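Local coordinates for protein separin (Saccharomyces cerevisiae, PDB 5U1T) that cleaves the cohesin subunit SCC1 as a caspase-like cysteine protease, triggering chromosome segregation at the onset of anaphase, at residues Ile86-Ser95 with Leu135-Arg143. Residues are numbered along the deposited sequence; the frame is centred on the assembly and turned at random.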
loop_
_atom_site.group_PDB
_atom_site.type_symbol
_atom_site.label_atom_id
_atom_site.label_comp_id
_atom_site.label_asym_id
_atom_site.label_seq_id
_atom_site.Cartn_x
_atom_site.Cartn_y
_atom_site.Cartn_z
ATOM N N ILE A 86 -57.955 41.584 -7.551
ATOM C CA ILE A 86 -59.383 41.323 -7.415
ATOM C C ILE A 86 -60.122 42.560 -6.904
ATOM O O ILE A 86 -61.129 42.952 -7.481
ATOM C CB ILE A 86 -59.655 40.121 -6.482
ATOM C CG1 ILE A 86 -59.097 38.845 -7.113
ATOM C CG2 ILE A 86 -61.141 39.965 -6.206
ATOM C CD1 ILE A 86 -59.231 37.606 -6.257
ATOM N N ASN A 87 -59.610 43.192 -5.849
ATOM C CA ASN A 87 -60.273 44.364 -5.291
ATOM C C ASN A 87 -60.291 45.521 -6.269
ATOM O O ASN A 87 -61.199 46.340 -6.234
ATOM C CB ASN A 87 -59.613 44.813 -3.994
ATOM C CG ASN A 87 -59.679 43.756 -2.898
ATOM O OD1 ASN A 87 -60.582 42.916 -2.886
ATOM N ND2 ASN A 87 -58.722 43.802 -1.964
ATOM N N ASN A 88 -59.313 45.604 -7.156
ATOM C CA ASN A 88 -59.326 46.682 -8.135
ATOM C C ASN A 88 -59.970 46.259 -9.437
ATOM O O ASN A 88 -59.860 46.944 -10.450
ATOM C CB ASN A 88 -57.920 47.193 -8.385
ATOM C CG ASN A 88 -57.423 48.067 -7.263
ATOM O OD1 ASN A 88 -58.160 48.904 -6.752
ATOM N ND2 ASN A 88 -56.175 47.872 -6.860
ATOM N N ASN A 89 -60.636 45.114 -9.385
ATOM C CA ASN A 89 -61.454 44.606 -10.483
ATOM C C ASN A 89 -60.695 44.240 -11.757
ATOM O O ASN A 89 -61.241 44.333 -12.871
ATOM C CB ASN A 89 -62.544 45.609 -10.828
ATOM C CG ASN A 89 -63.878 44.959 -10.935
ATOM O OD1 ASN A 89 -64.387 44.420 -9.947
ATOM N ND2 ASN A 89 -64.466 44.982 -12.139
ATOM N N ALA A 90 -59.445 43.812 -11.571
ATOM C CA ALA A 90 -58.620 43.267 -12.634
ATOM C C ALA A 90 -58.757 41.757 -12.614
ATOM O O ALA A 90 -57.809 41.043 -12.336
ATOM C CB ALA A 90 -57.179 43.683 -12.443
ATOM N N LEU A 91 -59.968 41.291 -12.784
ATOM C CA LEU A 91 -60.262 39.889 -12.706
ATOM C C LEU A 91 -59.621 39.059 -13.755
ATOM O O LEU A 91 -59.401 37.896 -13.545
ATOM C CB LEU A 91 -61.756 39.681 -12.733
ATOM C CG LEU A 91 -62.456 40.493 -11.664
ATOM C CD1 LEU A 91 -63.946 40.329 -11.803
ATOM C CD2 LEU A 91 -62.001 40.028 -10.304
ATOM N N GLY A 92 -59.333 39.643 -14.897
ATOM C CA GLY A 92 -58.696 38.895 -15.947
ATOM C C GLY A 92 -57.262 38.654 -15.567
ATOM O O GLY A 92 -56.729 37.592 -15.733
ATOM N N LEU A 93 -56.639 39.676 -15.037
ATOM C CA LEU A 93 -55.272 39.603 -14.630
ATOM C C LEU A 93 -55.098 38.761 -13.397
ATOM O O LEU A 93 -54.133 38.062 -13.261
ATOM C CB LEU A 93 -54.800 41.000 -14.322
ATOM C CG LEU A 93 -53.641 41.519 -15.124
ATOM C CD1 LEU A 93 -53.396 42.942 -14.712
ATOM C CD2 LEU A 93 -52.442 40.682 -14.783
ATOM N N ALA A 94 -56.037 38.847 -12.486
ATOM C CA ALA A 94 -55.944 38.112 -11.262
ATOM C C ALA A 94 -56.007 36.658 -11.550
ATOM O O ALA A 94 -55.322 35.884 -10.963
ATOM C CB ALA A 94 -57.062 38.508 -10.340
ATOM N N SER A 95 -56.876 36.290 -12.451
ATOM C CA SER A 95 -57.054 34.909 -12.849
ATOM C C SER A 95 -55.756 34.285 -13.397
ATOM O O SER A 95 -55.356 33.182 -13.000
ATOM C CB SER A 95 -58.171 34.823 -13.889
ATOM O OG SER A 95 -58.554 33.482 -14.113
ATOM N N LEU A 135 -59.746 31.838 -3.896
ATOM C CA LEU A 135 -59.556 33.012 -4.744
ATOM C C LEU A 135 -60.082 32.736 -6.160
ATOM O O LEU A 135 -60.707 33.595 -6.781
ATOM C CB LEU A 135 -58.088 33.430 -4.777
ATOM C CG LEU A 135 -57.483 33.807 -3.413
ATOM C CD1 LEU A 135 -55.936 33.886 -3.436
ATOM C CD2 LEU A 135 -58.067 35.109 -2.951
ATOM N N ALA A 136 -59.843 31.526 -6.651
ATOM C CA ALA A 136 -60.324 31.137 -7.957
ATOM C C ALA A 136 -61.848 31.108 -7.970
ATOM O O ALA A 136 -62.478 31.511 -8.959
ATOM C CB ALA A 136 -59.753 29.786 -8.358
ATOM N N LEU A 137 -62.452 30.643 -6.884
ATOM C CA LEU A 137 -63.914 30.644 -6.799
ATOM C C LEU A 137 -64.452 32.071 -6.734
ATOM O O LEU A 137 -65.477 32.375 -7.337
ATOM C CB LEU A 137 -64.400 29.843 -5.595
ATOM C CG LEU A 137 -64.242 28.329 -5.727
ATOM C CD1 LEU A 137 -64.772 27.621 -4.505
ATOM C CD2 LEU A 137 -64.911 27.805 -6.973
ATOM N N GLN A 138 -63.751 32.940 -6.011
ATOM C CA GLN A 138 -64.103 34.356 -5.942
ATOM C C GLN A 138 -64.132 34.951 -7.338
ATOM O O GLN A 138 -65.091 35.635 -7.706
ATOM C CB GLN A 138 -63.113 35.121 -5.047
ATOM C CG GLN A 138 -63.329 36.637 -4.929
ATOM C CD GLN A 138 -64.651 37.016 -4.261
ATOM O OE1 GLN A 138 -65.281 36.204 -3.578
ATOM N NE2 GLN A 138 -65.077 38.263 -4.468
ATOM N N ILE A 139 -63.095 34.671 -8.122
ATOM C CA ILE A 139 -62.986 35.181 -9.482
ATOM C C ILE A 139 -64.127 34.652 -10.353
ATOM O O ILE A 139 -64.788 35.439 -11.038
ATOM C CB ILE A 139 -61.611 34.825 -10.104
ATOM C CG1 ILE A 139 -60.494 35.503 -9.308
ATOM C CG2 ILE A 139 -61.537 35.266 -11.550
ATOM C CD1 ILE A 139 -59.106 35.184 -9.782
ATOM N N ILE A 140 -64.381 33.340 -10.308
ATOM C CA ILE A 140 -65.466 32.731 -11.092
ATOM C C ILE A 140 -66.790 33.397 -10.741
ATOM O O ILE A 140 -67.665 33.634 -11.596
ATOM C CB ILE A 140 -65.572 31.210 -10.845
ATOM C CG1 ILE A 140 -64.276 30.510 -11.253
ATOM C CG2 ILE A 140 -66.739 30.616 -11.617
ATOM C CD1 ILE A 140 -64.240 29.041 -10.925
ATOM N N LEU A 141 -66.932 33.726 -9.467
ATOM C CA LEU A 141 -68.105 34.439 -9.020
ATOM C C LEU A 141 -68.173 35.848 -9.602
ATOM O O LEU A 141 -69.164 36.207 -10.217
ATOM C CB LEU A 141 -68.123 34.497 -7.504
ATOM C CG LEU A 141 -69.444 35.021 -6.978
ATOM C CD1 LEU A 141 -70.564 34.128 -7.474
ATOM C CD2 LEU A 141 -69.375 35.044 -5.471
ATOM N N LYS A 142 -67.125 36.646 -9.424
ATOM C CA LYS A 142 -67.188 38.035 -9.864
ATOM C C LYS A 142 -67.155 38.195 -11.381
ATOM O O LYS A 142 -67.595 39.218 -11.903
ATOM C CB LYS A 142 -66.065 38.847 -9.237
ATOM C CG LYS A 142 -66.202 38.972 -7.744
ATOM C CD LYS A 142 -67.628 39.329 -7.375
ATOM C CE LYS A 142 -67.745 40.755 -6.871
ATOM N NZ LYS A 142 -67.486 40.833 -5.382
ATOM N N ARG A 143 -66.640 37.197 -12.096
ATOM C CA ARG A 143 -66.720 37.211 -13.556
ATOM C C ARG A 143 -68.069 36.673 -14.045
ATOM O O ARG A 143 -68.349 36.675 -15.253
ATOM C CB ARG A 143 -65.578 36.403 -14.166
ATOM C CG ARG A 143 -64.195 36.989 -13.907
ATOM C CD ARG A 143 -63.125 36.307 -14.742
ATOM N NE ARG A 143 -62.975 36.884 -16.074
ATOM C CZ ARG A 143 -61.874 36.766 -16.808
ATOM N NH1 ARG A 143 -60.836 36.084 -16.335
ATOM N NH2 ARG A 143 -61.808 37.324 -18.009
#
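I139 is the knob of this contact, set in a hole formed by I86, L91, A94 and S95. With CG1 anti to its own carbonyl carbon (chi1 -63°), the extended branch carries CD1 against helix 91-103, 3.6 Å from S95 N and 3.9 Å from A94 CB, while CG2 approaches S95 CB. I86 crosses I139 at about a right angle, its CD1 lying 3.9 Å from I139 CG1 and also touching L135 CD2. Farther along, L91 puts CD1 3.6 Å from K142 CB, and its CB rests against R143 CG. The R143 chain bends at chi3 and lays one guanidinium face over the backbone of G92, with NH1 3.6 Å from G92 CA; S95 CB sits at the edge of the group. The polar ends of K142 and Q138 have partners outside this pair: K142 NZ and Q138 OE1 both hydrogen-bond to the backbone of a chain of another protein. Behind I86, a Schellman motif ends helix 69-87, with N89 at positive phi, and A90 occupies the N-cap position of helix 91-103. Helix 113-117 adds L113 against I139 and S95. The short segments of helices 91-103 and 129-142 run nearly antiparallel, at 153° with axes 10.2 Å apart: one isoleucine knob of helix 129-142 wedged where helices 69-87 and 91-103 meet, in separase's helical domain, far from the catalytic site.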